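Local structure of phosphodiesterase (Salpingoeca rosetta, 7CJ3) at residues 140-145 against 231-236; 223-228 against 269-274; 114-119 against 125-130. The protein is the bacteriorhodopsin-like transmembrane domain of a phosphodiesterase, a bundle of membrane helices that holds a retinal in its interior. All coordinates share one frame; numbering follows the deposited sequence.

Contact 1 (140-145 against 231-236). With RET (retinal), chain K; OLC ((2R)-2,3-dihydroxypropyl (9Z)-octadec-9-enoate), chain R.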
loop_
_atom_site.group_PDB
_atom_site.type_symbol
_atom_site.label_atom_id
_atom_site.label_comp_id
_atom_site.label_asym_id
_atom_site.label_seq_id
_atom_site.Cartn_x
_atom_site.Cartn_y
_atom_site.Cartn_z
ATOM N N THR B 140 18.689 -10.733 -0.338
ATOM C CA THR B 140 18.476 -10.449 1.109
ATOM C C THR B 140 17.193 -11.155 1.583
ATOM O O THR B 140 17.178 -11.647 2.742
ATOM C CB THR B 140 18.421 -8.945 1.423
ATOM O OG1 THR B 140 19.585 -8.244 0.958
ATOM C CG2 THR B 140 18.284 -8.706 2.908
ATOM N N LEU B 141 16.150 -11.180 0.743
ATOM C CA LEU B 141 14.867 -11.880 1.043
ATOM C C LEU B 141 15.132 -13.391 1.161
ATOM O O LEU B 141 14.524 -14.038 2.046
ATOM C CB LEU B 141 13.833 -11.584 -0.050
ATOM C CG LEU B 141 13.151 -10.222 0.050
ATOM C CD1 LEU B 141 12.108 -10.050 -1.044
ATOM C CD2 LEU B 141 12.528 -10.018 1.424
ATOM N N LEU B 142 16.009 -13.931 0.307
ATOM C CA LEU B 142 16.408 -15.354 0.347
ATOM C C LEU B 142 17.139 -15.638 1.662
ATOM O O LEU B 142 16.881 -16.695 2.259
ATOM C CB LEU B 142 17.288 -15.672 -0.869
ATOM C CG LEU B 142 16.529 -15.809 -2.183
ATOM C CD1 LEU B 142 17.496 -15.944 -3.344
ATOM C CD2 LEU B 142 15.557 -16.984 -2.122
ATOM N N TYR B 143 18.020 -14.734 2.103
ATOM C CA TYR B 143 18.778 -14.896 3.368
ATOM C C TYR B 143 17.773 -14.904 4.523
ATOM O O TYR B 143 17.941 -15.649 5.489
ATOM C CB TYR B 143 19.854 -13.815 3.520
ATOM C CG TYR B 143 20.377 -13.664 4.929
ATOM C CD1 TYR B 143 21.384 -14.485 5.411
ATOM C CD2 TYR B 143 19.834 -12.722 5.791
ATOM C CE1 TYR B 143 21.846 -14.367 6.711
ATOM C CE2 TYR B 143 20.287 -12.588 7.092
ATOM C CZ TYR B 143 21.283 -13.426 7.557
ATOM O OH TYR B 143 21.722 -13.301 8.843
ATOM N N TRP B 144 16.745 -14.066 4.424
ATOM C CA TRP B 144 15.634 -13.990 5.402
ATOM C C TRP B 144 14.894 -15.340 5.456
ATOM O O TRP B 144 14.435 -15.747 6.551
ATOM C CB TRP B 144 14.722 -12.832 4.993
ATOM C CG TRP B 144 13.534 -12.589 5.866
ATOM C CD1 TRP B 144 13.407 -11.627 6.810
ATOM C CD2 TRP B 144 12.279 -13.293 5.828
ATOM N NE1 TRP B 144 12.166 -11.688 7.386
ATOM C CE2 TRP B 144 11.445 -12.694 6.797
ATOM C CE3 TRP B 144 11.772 -14.371 5.080
ATOM C CZ2 TRP B 144 10.138 -13.137 7.032
ATOM C CZ3 TRP B 144 10.482 -14.792 5.305
ATOM C CH2 TRP B 144 9.674 -14.187 6.269
ATOM N N CYS B 145 14.760 -16.015 4.314
ATOM C CA CYS B 145 14.041 -17.309 4.205
ATOM C C CYS B 145 14.803 -18.335 5.038
ATOM O O CYS B 145 14.118 -19.164 5.708
ATOM C CB CYS B 145 13.891 -17.767 2.755
ATOM S SG CYS B 145 12.652 -16.833 1.803
ATOM N N MET B 231 4.201 -17.694 -6.016
ATOM C CA MET B 231 3.102 -17.013 -6.730
ATOM C C MET B 231 3.618 -15.654 -7.195
ATOM O O MET B 231 3.605 -15.417 -8.420
ATOM C CB MET B 231 1.861 -16.893 -5.840
ATOM C CG MET B 231 0.825 -15.859 -6.218
ATOM S SD MET B 231 -0.455 -16.473 -7.365
ATOM C CE MET B 231 -0.724 -15.055 -8.437
ATOM N N SER B 232 4.139 -14.835 -6.271
ATOM C CA SER B 232 4.529 -13.418 -6.506
ATOM C C SER B 232 5.739 -13.302 -7.444
ATOM O O SER B 232 5.646 -12.557 -8.397
ATOM C CB SER B 232 4.781 -12.713 -5.206
ATOM O OG SER B 232 5.739 -13.391 -4.416
ATOM N N TRP B 233 6.832 -14.022 -7.182
ATOM C CA TRP B 233 8.127 -13.845 -7.887
ATOM C C TRP B 233 7.993 -14.297 -9.337
ATOM O O TRP B 233 8.786 -13.838 -10.186
ATOM C CB TRP B 233 9.253 -14.637 -7.222
ATOM C CG TRP B 233 9.752 -14.117 -5.911
ATOM C CD1 TRP B 233 9.043 -13.512 -4.911
ATOM C CD2 TRP B 233 11.099 -14.231 -5.428
ATOM N NE1 TRP B 233 9.862 -13.233 -3.846
ATOM C CE2 TRP B 233 11.126 -13.659 -4.139
ATOM C CE3 TRP B 233 12.271 -14.780 -5.954
ATOM C CZ2 TRP B 233 12.290 -13.624 -3.374
ATOM C CZ3 TRP B 233 13.422 -14.733 -5.203
ATOM C CH2 TRP B 233 13.425 -14.162 -3.930
ATOM N N SER B 234 7.064 -15.206 -9.617
ATOM C CA SER B 234 6.905 -15.810 -10.963
ATOM C C SER B 234 6.339 -14.778 -11.927
ATOM O O SER B 234 6.399 -15.002 -13.117
ATOM C CB SER B 234 6.061 -17.021 -10.897
ATOM O OG SER B 234 6.818 -18.115 -10.385
ATOM N N ILE B 235 5.848 -13.658 -11.429
ATOM C CA ILE B 235 5.172 -12.667 -12.305
ATOM C C ILE B 235 6.222 -11.944 -13.137
ATOM O O ILE B 235 5.944 -11.658 -14.294
ATOM C CB ILE B 235 4.251 -11.757 -11.474
ATOM C CG1 ILE B 235 3.059 -12.579 -10.993
ATOM C CG2 ILE B 235 3.805 -10.546 -12.261
ATOM C CD1 ILE B 235 2.532 -12.115 -9.684
ATOM N N PHE B 236 7.414 -11.731 -12.600
ATOM C CA PHE B 236 8.478 -10.950 -13.304
ATOM C C PHE B 236 8.900 -11.665 -14.587
ATOM O O PHE B 236 8.762 -11.090 -15.662
ATOM C CB PHE B 236 9.625 -10.625 -12.350
ATOM C CG PHE B 236 9.136 -9.973 -11.090
ATOM C CD1 PHE B 236 8.632 -8.680 -11.124
ATOM C CD2 PHE B 236 9.114 -10.670 -9.898
ATOM C CE1 PHE B 236 8.163 -8.081 -9.972
ATOM C CE2 PHE B 236 8.631 -10.069 -8.750
ATOM C CZ PHE B 236 8.161 -8.776 -8.789
HETATM C C1 RET K . 13.968 -11.745 -14.814
HETATM C C2 RET K . 14.705 -12.023 -16.126
HETATM C C3 RET K . 14.139 -13.118 -16.914
HETATM C C4 RET K . 14.079 -14.396 -16.106
HETATM C C5 RET K . 13.771 -14.220 -14.645
HETATM C C6 RET K . 13.589 -13.013 -14.055
HETATM C C7 RET K . 13.077 -12.966 -12.678
HETATM C C8 RET K . 12.944 -11.870 -11.830
HETATM C C9 RET K . 12.665 -11.868 -10.432
HETATM C C10 RET K . 12.604 -10.677 -9.666
HETATM C C11 RET K . 12.165 -10.509 -8.346
HETATM C C12 RET K . 11.986 -9.342 -7.611
HETATM C C13 RET K . 11.593 -9.225 -6.268
HETATM C C14 RET K . 11.557 -7.988 -5.651
HETATM C C15 RET K . 11.686 -7.743 -4.217
HETATM C C16 RET K . 14.948 -10.886 -13.994
HETATM C C17 RET K . 12.719 -10.905 -15.139
HETATM C C18 RET K . 13.696 -15.551 -13.926
HETATM C C19 RET K . 12.401 -13.146 -9.695
HETATM C C20 RET K . 11.191 -10.473 -5.542
HETATM C C18 OLC R . 28.448 -9.256 -0.935
HETATM C C10 OLC R . 28.616 -7.792 5.667
HETATM C C9 OLC R . 27.412 -7.826 5.086
HETATM C C17 OLC R . 29.769 -8.529 -0.722
HETATM C C11 OLC R . 29.878 -8.293 5.001
HETATM C C8 OLC R . 27.132 -8.358 3.677
HETATM C C16 OLC R . 30.391 -8.792 0.653
HETATM C C12 OLC R . 30.402 -7.229 4.040
HETATM C C7 OLC R . 25.897 -9.286 3.659
HETATM C C15 OLC R . 31.791 -8.185 0.832
HETATM C C13 OLC R . 31.724 -7.634 3.357
HETATM C C6 OLC R . 24.595 -8.678 3.125
HETATM C C14 OLC R . 31.845 -7.101 1.915
HETATM C C5 OLC R . 23.394 -9.593 3.435
HETATM C C4 OLC R . 22.031 -8.901 3.234
HETATM C C3 OLC R . 21.214 -8.744 4.519
#
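Trp-233 reaches across from helix 219-233 to Leu-141 and Leu-142 on helix 128-149, and its indole bridges segments whose nearest CA atoms, those of Leu-141 and Trp-233, are 11.4 Å apart. CB points toward that helix, and chi1 of -72° sets CG beside the backbone N, carrying the indole on toward the two leucines. From CG outward one face of the indole lies against the retinal: methyl C20 sits 3.4 Å above the ring plane, offset toward its rim, with Trp-233 NE1 and CE2 each 3.5 Å from RET C20. On the six-membered ring, CE3 comes to 4.1 Å of the other chain methyl, RET C19. Further out, the indole edge at CZ2 faces Leu-141 CB, which lies 4.2 Å from CZ2 near the ring plane. At the tip, Trp-233 CH2 meets Leu-142 CG at 3.9 Å, an oblique approach.

Leu-141 and Phe-236 belong to the same retinal pocket. Leu-141 CD1 extends to RET C15, and Phe-236 lays a ring face against the polyene, with CD2 3.4 Å from RET C11. The meeting of the two segments is wholly apolar, with retinal over one indole face and the leucines around its outer end, so its position there rests on shape and dispersion.

Contact 2 (223-228 against 269-274). With OLC ((2R)-2,3-dihydroxypropyl (9Z)-octadec-9-enoate), chain N.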
loop_
_atom_site.group_PDB
_atom_site.type_symbol
_atom_site.label_atom_id
_atom_site.label_comp_id
_atom_site.label_asym_id
_atom_site.label_seq_id
_atom_site.Cartn_x
_atom_site.Cartn_y
_atom_site.Cartn_z
ATOM N N HIS B 223 4.757 -22.736 5.271
ATOM C CA HIS B 223 4.124 -23.187 4.007
ATOM C C HIS B 223 3.576 -21.990 3.232
ATOM O O HIS B 223 3.794 -21.921 1.997
ATOM C CB HIS B 223 3.039 -24.248 4.248
ATOM C CG HIS B 223 2.477 -24.771 2.963
ATOM N ND1 HIS B 223 1.198 -24.461 2.538
ATOM C CD2 HIS B 223 3.047 -25.482 1.974
ATOM C CE1 HIS B 223 0.998 -24.993 1.354
ATOM N NE2 HIS B 223 2.121 -25.617 0.982
ATOM N N LEU B 224 2.856 -21.100 3.917
ATOM C CA LEU B 224 2.279 -19.866 3.312
ATOM C C LEU B 224 3.403 -18.996 2.733
ATOM O O LEU B 224 3.194 -18.401 1.657
ATOM C CB LEU B 224 1.459 -19.141 4.374
ATOM C CG LEU B 224 0.125 -19.822 4.634
ATOM C CD1 LEU B 224 -0.656 -19.056 5.681
ATOM C CD2 LEU B 224 -0.684 -19.942 3.347
ATOM N N LEU B 225 4.574 -18.976 3.376
ATOM C CA LEU B 225 5.732 -18.209 2.878
ATOM C C LEU B 225 6.247 -18.772 1.542
ATOM O O LEU B 225 6.375 -17.971 0.592
ATOM C CB LEU B 225 6.805 -18.191 3.968
ATOM C CG LEU B 225 6.562 -17.156 5.075
ATOM C CD1 LEU B 225 7.651 -17.215 6.142
ATOM C CD2 LEU B 225 6.452 -15.748 4.506
ATOM N N ARG B 226 6.560 -20.071 1.456
ATOM C CA ARG B 226 7.094 -20.695 0.211
ATOM C C ARG B 226 6.076 -20.626 -0.952
ATOM O O ARG B 226 6.510 -20.590 -2.132
ATOM C CB ARG B 226 7.547 -22.128 0.474
ATOM C CG ARG B 226 6.465 -23.087 0.942
ATOM C CD ARG B 226 7.073 -24.463 1.163
ATOM N NE ARG B 226 6.113 -25.497 1.534
ATOM C CZ ARG B 226 6.399 -26.797 1.605
ATOM N NH1 ARG B 226 7.616 -27.233 1.336
ATOM N NH2 ARG B 226 5.483 -27.673 1.951
ATOM N N CYS B 227 4.767 -20.618 -0.650
ATOM C CA CYS B 227 3.668 -20.446 -1.644
ATOM C C CYS B 227 3.653 -18.981 -2.094
ATOM O O CYS B 227 3.503 -18.713 -3.282
ATOM C CB CYS B 227 2.311 -20.853 -1.071
ATOM S SG CYS B 227 2.054 -22.628 -0.775
ATOM N N GLU B 228 3.834 -18.046 -1.164
ATOM C CA GLU B 228 3.780 -16.597 -1.462
ATOM C C GLU B 228 4.867 -16.242 -2.491
ATOM O O GLU B 228 4.530 -15.520 -3.458
ATOM C CB GLU B 228 3.957 -15.802 -0.176
ATOM C CG GLU B 228 3.548 -14.347 -0.292
ATOM C CD GLU B 228 4.582 -13.364 -0.816
ATOM O OE1 GLU B 228 4.115 -12.322 -1.301
ATOM O OE2 GLU B 228 5.821 -13.604 -0.742
ATOM N N ALA B 269 5.554 -9.638 5.031
ATOM C CA ALA B 269 5.262 -8.837 6.241
ATOM C C ALA B 269 3.849 -9.099 6.725
ATOM O O ALA B 269 3.643 -8.975 7.917
ATOM C CB ALA B 269 5.454 -7.371 5.975
ATOM N N MET B 270 2.908 -9.405 5.838
ATOM C CA MET B 270 1.519 -9.775 6.231
ATOM C C MET B 270 1.536 -11.135 6.950
ATOM O O MET B 270 0.812 -11.272 7.947
ATOM C CB MET B 270 0.581 -9.816 5.019
ATOM C CG MET B 270 0.057 -8.454 4.596
ATOM S SD MET B 270 -0.717 -8.407 2.918
ATOM C CE MET B 270 -1.744 -9.881 2.848
ATOM N N ILE B 271 2.334 -12.096 6.485
ATOM C CA ILE B 271 2.338 -13.502 6.998
ATOM C C ILE B 271 3.023 -13.538 8.380
ATOM O O ILE B 271 2.582 -14.326 9.250
ATOM C CB ILE B 271 2.968 -14.483 5.971
ATOM C CG1 ILE B 271 1.997 -14.792 4.823
ATOM C CG2 ILE B 271 3.469 -15.762 6.633
ATOM C CD1 ILE B 271 2.651 -15.321 3.561
ATOM N N MET B 272 4.032 -12.700 8.610
ATOM C CA MET B 272 4.765 -12.691 9.897
ATOM C C MET B 272 4.035 -11.836 10.947
ATOM O O MET B 272 4.136 -12.172 12.135
ATOM C CB MET B 272 6.196 -12.202 9.705
ATOM C CG MET B 272 7.127 -12.905 10.657
ATOM S SD MET B 272 8.805 -12.350 10.548
ATOM C CE MET B 272 8.585 -10.579 10.389
ATOM N N VAL B 273 3.298 -10.801 10.544
ATOM C CA VAL B 273 2.333 -10.078 11.431
ATOM C C VAL B 273 1.401 -11.094 12.122
ATOM O O VAL B 273 1.111 -10.920 13.317
ATOM C CB VAL B 273 1.524 -9.039 10.630
ATOM C CG1 VAL B 273 0.234 -8.629 11.340
ATOM C CG2 VAL B 273 2.365 -7.822 10.283
ATOM N N ASN B 274 0.947 -12.104 11.379
ATOM C CA ASN B 274 0.029 -13.171 11.842
ATOM C C ASN B 274 0.738 -14.083 12.851
ATOM O O ASN B 274 0.096 -14.449 13.852
ATOM C CB ASN B 274 -0.497 -13.987 10.653
ATOM C CG ASN B 274 -1.576 -14.973 11.044
ATOM O OD1 ASN B 274 -2.740 -14.595 11.179
ATOM N ND2 ASN B 274 -1.196 -16.228 11.235
HETATM C C18 OLC N . 7.008 -20.099 -14.208
HETATM C C10 OLC N . 7.808 -25.878 -5.957
HETATM C C9 OLC N . 7.453 -27.052 -5.387
HETATM C C17 OLC N . 6.928 -21.410 -13.431
HETATM C C11 OLC N . 8.491 -25.705 -7.281
HETATM C C8 OLC N . 7.673 -28.425 -5.928
HETATM C C24 OLC N . 8.148 -33.044 3.106
HETATM C C16 OLC N . 7.668 -21.456 -12.078
HETATM C C12 OLC N . 8.132 -24.372 -7.898
HETATM C C7 OLC N . 7.670 -29.454 -4.804
HETATM C C15 OLC N . 7.922 -22.892 -11.584
HETATM C C13 OLC N . 8.121 -24.428 -9.456
HETATM C C6 OLC N . 8.596 -30.642 -5.087
HETATM C C14 OLC N . 7.835 -23.013 -10.058
HETATM C C5 OLC N . 10.110 -30.444 -4.822
HETATM C C4 OLC N . 10.618 -30.367 -3.345
HETATM C C3 OLC N . 9.659 -30.873 -2.247
HETATM C C2 OLC N . 9.959 -30.407 -0.803
HETATM C C21 OLC N . 7.522 -30.663 2.374
HETATM C C1 OLC N . 8.673 -30.448 0.058
HETATM C C22 OLC N . 7.227 -31.838 3.344
HETATM O O19 OLC N . 7.571 -30.231 -0.462
HETATM O O25 OLC N . 8.043 -33.904 4.229
HETATM O O23 OLC N . 7.308 -31.442 4.736
HETATM O O20 OLC N . 8.678 -30.786 1.505
#
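Ile-271 carries the contact: its side chain points at helix 219-233 and meets Leu-224, Leu-225 and Glu-228. The apolar contacts come from both of its branches. Methyl CG2 lies 3.7 Å from Leu-225 CD2, the two side chains sliding past each other in opposite directions. CD1, at the end of the other branch, rests 4.1 Å from Leu-224 CB and 4.0 Å from Glu-228 CB. Glu-228 therefore lends this contact the aliphatic base of its chain; CG stands anti to the backbone N (chi1 -164°) and the chain then bends at chi2. The same Ile-271 CD1 also reaches the backbone, 3.7 Å from Leu-224 O.

Segments 223-228 and 269-274 run nearly antiparallel (175°), their axes 10.2 Å apart at closest approach, within two helices of the bacteriorhodopsin-like bundle. Along another flank, helix 250-277 meets the second subunit, where Met-270 packs on Phe-71 and Val-273 on Leu-75 of that neighbouring chain.

Ring and cation contacts lie off to the other flank of helix 219-233. Within segment 223-228, Cys-227 SG sits over one face of the His-223 imidazole, 3.2 Å above its plane and offset toward the rim. Arg-226 makes a cation-pi contact with Trp-200, and its NH1 comes within 3.5 Å of O19 of the bound (2R)-2,3-dihydroxypropyl (9Z)-octadec-9-enoate.

Contact 3 (114-119 against 125-130). With OLC ((2R)-2,3-dihydroxypropyl (9Z)-octadec-9-enoate), chain M.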
loop_
_atom_site.group_PDB
_atom_site.type_symbol
_atom_site.label_atom_id
_atom_site.label_comp_id
_atom_site.label_asym_id
_atom_site.label_seq_id
_atom_site.Cartn_x
_atom_site.Cartn_y
_atom_site.Cartn_z
ATOM N N LEU B 114 17.353 9.159 -14.790
ATOM C CA LEU B 114 18.263 8.016 -14.542
ATOM C C LEU B 114 18.629 7.371 -15.883
ATOM O O LEU B 114 17.750 7.159 -16.720
ATOM C CB LEU B 114 17.608 7.022 -13.583
ATOM C CG LEU B 114 17.253 7.563 -12.200
ATOM C CD1 LEU B 114 16.513 6.500 -11.393
ATOM C CD2 LEU B 114 18.494 8.010 -11.445
ATOM N N TYR B 115 19.922 7.110 -16.061
ATOM C CA TYR B 115 20.510 6.334 -17.176
ATOM C C TYR B 115 19.789 4.992 -17.249
ATOM O O TYR B 115 19.532 4.356 -16.186
ATOM C CB TYR B 115 22.007 6.114 -16.956
ATOM C CG TYR B 115 22.659 5.288 -18.027
ATOM C CD1 TYR B 115 22.605 5.679 -19.353
ATOM C CD2 TYR B 115 23.296 4.107 -17.711
ATOM C CE1 TYR B 115 23.204 4.928 -20.347
ATOM C CE2 TYR B 115 23.908 3.336 -18.686
ATOM C CZ TYR B 115 23.872 3.757 -20.003
ATOM O OH TYR B 115 24.489 3.003 -20.958
ATOM N N PHE B 116 19.469 4.592 -18.483
ATOM C CA PHE B 116 18.680 3.380 -18.833
ATOM C C PHE B 116 19.172 2.843 -20.181
ATOM O O PHE B 116 19.774 3.596 -20.972
ATOM C CB PHE B 116 17.183 3.715 -18.842
ATOM C CG PHE B 116 16.751 4.661 -19.927
ATOM C CD1 PHE B 116 16.747 6.021 -19.713
ATOM C CD2 PHE B 116 16.335 4.189 -21.167
ATOM C CE1 PHE B 116 16.292 6.897 -20.696
ATOM C CE2 PHE B 116 15.910 5.059 -22.161
ATOM C CZ PHE B 116 15.888 6.415 -21.922
ATOM N N LEU B 117 18.932 1.556 -20.415
ATOM C CA LEU B 117 19.290 0.871 -21.680
ATOM C C LEU B 117 18.049 0.861 -22.559
ATOM O O LEU B 117 16.953 1.040 -22.015
ATOM C CB LEU B 117 19.805 -0.540 -21.365
ATOM C CG LEU B 117 21.279 -0.639 -20.935
ATOM C CD1 LEU B 117 21.753 0.589 -20.189
ATOM C CD2 LEU B 117 21.522 -1.872 -20.077
ATOM N N VAL B 118 18.237 0.720 -23.870
ATOM C CA VAL B 118 17.146 0.458 -24.853
ATOM C C VAL B 118 17.297 -1.000 -25.301
ATOM O O VAL B 118 18.441 -1.380 -25.686
ATOM C CB VAL B 118 17.217 1.474 -26.007
ATOM C CG1 VAL B 118 16.119 1.278 -27.011
ATOM C CG2 VAL B 118 17.181 2.892 -25.473
ATOM N N ASP B 119 16.222 -1.800 -25.170
ATOM C CA ASP B 119 16.222 -3.278 -25.414
ATOM C C ASP B 119 16.203 -3.531 -26.938
ATOM O O ASP B 119 15.723 -2.620 -27.702
ATOM C CB ASP B 119 15.161 -4.006 -24.574
ATOM C CG ASP B 119 13.673 -3.810 -24.917
ATOM O OD1 ASP B 119 13.344 -3.183 -25.956
ATOM O OD2 ASP B 119 12.838 -4.323 -24.125
ATOM N N PRO B 125 12.648 0.889 -22.773
ATOM C CA PRO B 125 13.676 1.159 -21.758
ATOM C C PRO B 125 13.879 0.002 -20.764
ATOM O O PRO B 125 12.935 -0.633 -20.372
ATOM C CB PRO B 125 13.185 2.432 -21.054
ATOM C CG PRO B 125 11.696 2.545 -21.385
ATOM C CD PRO B 125 11.404 1.647 -22.574
ATOM N N VAL B 126 15.129 -0.234 -20.387
ATOM C CA VAL B 126 15.571 -1.214 -19.367
ATOM C C VAL B 126 16.014 -0.418 -18.136
ATOM O O VAL B 126 17.091 0.193 -18.162
ATOM C CB VAL B 126 16.722 -2.074 -19.918
ATOM C CG1 VAL B 126 17.072 -3.239 -18.994
ATOM C CG2 VAL B 126 16.415 -2.567 -21.311
ATOM N N TRP B 127 15.196 -0.419 -17.088
ATOM C CA TRP B 127 15.420 0.385 -15.865
ATOM C C TRP B 127 16.452 -0.338 -15.004
ATOM O O TRP B 127 16.066 -1.344 -14.314
ATOM C CB TRP B 127 14.114 0.570 -15.115
ATOM C CG TRP B 127 13.030 1.275 -15.871
ATOM C CD1 TRP B 127 11.739 0.846 -16.025
ATOM C CD2 TRP B 127 13.090 2.571 -16.494
ATOM N NE1 TRP B 127 11.003 1.775 -16.706
ATOM C CE2 TRP B 127 11.804 2.837 -17.019
ATOM C CE3 TRP B 127 14.087 3.541 -16.647
ATOM C CZ2 TRP B 127 11.503 4.020 -17.701
ATOM C CZ3 TRP B 127 13.785 4.701 -17.334
ATOM C CH2 TRP B 127 12.509 4.951 -17.838
ATOM N N LEU B 128 17.701 0.164 -15.012
ATOM C CA LEU B 128 18.832 -0.431 -14.253
ATOM C C LEU B 128 18.605 -0.250 -12.743
ATOM O O LEU B 128 19.123 -1.057 -11.924
ATOM C CB LEU B 128 20.098 0.271 -14.738
ATOM C CG LEU B 128 20.515 -0.095 -16.170
ATOM C CD1 LEU B 128 21.485 0.934 -16.757
ATOM C CD2 LEU B 128 21.123 -1.495 -16.201
ATOM N N MET B 129 17.812 0.752 -12.376
ATOM C CA MET B 129 17.450 1.034 -10.958
ATOM C C MET B 129 16.545 -0.084 -10.413
ATOM O O MET B 129 16.833 -0.579 -9.312
ATOM C CB MET B 129 16.775 2.402 -10.811
ATOM C CG MET B 129 16.478 2.781 -9.371
ATOM S SD MET B 129 17.930 3.053 -8.335
ATOM C CE MET B 129 18.182 4.781 -8.741
ATOM N N ARG B 130 15.534 -0.517 -11.167
ATOM C CA ARG B 130 14.701 -1.680 -10.758
ATOM C C ARG B 130 15.612 -2.903 -10.596
ATOM O O ARG B 130 15.571 -3.514 -9.503
ATOM C CB ARG B 130 13.536 -1.955 -11.700
ATOM C CG ARG B 130 12.565 -2.994 -11.146
ATOM C CD ARG B 130 11.207 -2.975 -11.847
ATOM N NE ARG B 130 11.352 -2.953 -13.297
ATOM C CZ ARG B 130 10.499 -2.377 -14.147
ATOM N NH1 ARG B 130 9.374 -1.805 -13.718
ATOM N NH2 ARG B 130 10.756 -2.399 -15.439
HETATM C C10 OLC M . 23.539 -2.492 -11.821
HETATM C C9 OLC M . 22.715 -3.509 -12.001
HETATM C C11 OLC M . 23.925 -1.482 -12.915
HETATM C C8 OLC M . 22.077 -3.716 -13.347
HETATM C C16 OLC M . 25.721 2.257 -15.871
HETATM C C12 OLC M . 25.177 -0.630 -12.546
HETATM C C7 OLC M . 22.351 -5.111 -13.888
HETATM C C15 OLC M . 26.146 2.658 -14.428
HETATM C C13 OLC M . 25.108 0.903 -12.806
HETATM C C6 OLC M . 23.838 -5.430 -14.117
HETATM C C14 OLC M . 26.386 1.510 -13.415
HETATM C C5 OLC M . 24.129 -6.031 -15.501
HETATM C C4 OLC M . 24.274 -4.955 -16.575
HETATM C C3 OLC M . 24.421 -5.635 -17.920
HETATM O O HOH W 1 17.084 2.914 -14.377
#
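Leu-117 and Val-126 form the hydrogen-bonded pair of a short antiparallel beta hairpin. Val-126 N donates to Leu-117 O at 2.8 Å, from above the carbonyl plane, and Leu-117 N returns a 3.2 Å bond to Val-126 O. Their side chains share one face of the hairpin, CB to CB at 3.7 Å.

Next out, the side chains of Leu-117 and Leu-128 cross at about a right angle, with Leu-117 CD1 3.5 Å from Leu-128 CD1. Tyr-115 brings its CD2 to that same Leu-128 methyl, while lipid OLC carbons lie near the Tyr-115 ring edge and near Leu-128 CD2. Phe-116 leans instead toward Pro-125 and Trp-127. Its CG stands between backbone N and carbonyl carbon (chi1 67°), which brings CD2 to 3.6 Å of Pro-125 CB and leaves the Phe-116 ring oblique to the indole, planes at 59°.

Helix 45-54 covers this aromatic side through Val-51, which Phe-116, Pro-125 and Trp-127 all touch. In the turn, Asp-119 OD1 accepts from the backbone N of Gln-122 and Asn-124. Trp-127 occupies the N-cap position of helix 128-149. In that helix's first turn, Met-129 N donates to a water at 3.0 Å, and this water makes a weak bond to Tyr-115 O.

Contacts 1 and 2 are neighbours, their centres 12 Å apart, and both use helix 219-233. They touch directly: Trp-144 CH2 of contact 1 lies 3.6 Å from Leu-225 CD1 of contact 2, and Trp-144 CZ2 packs on Met-272 SD. Contact 3 sits on the opposite side of the chain's centre from contact 2, with 32 Å between centres. Helix 128-149 ties it to contact 1, beginning in the segment 125-130 and passing through 140-145, although the nearest atoms of the two contacts remain about 6 Å apart. Retinal lies in contact 1 itself, whereas the side chains of Glu-228 in contact 2 and Val-126 in contact 3 come within about 8 and 9 Å of it.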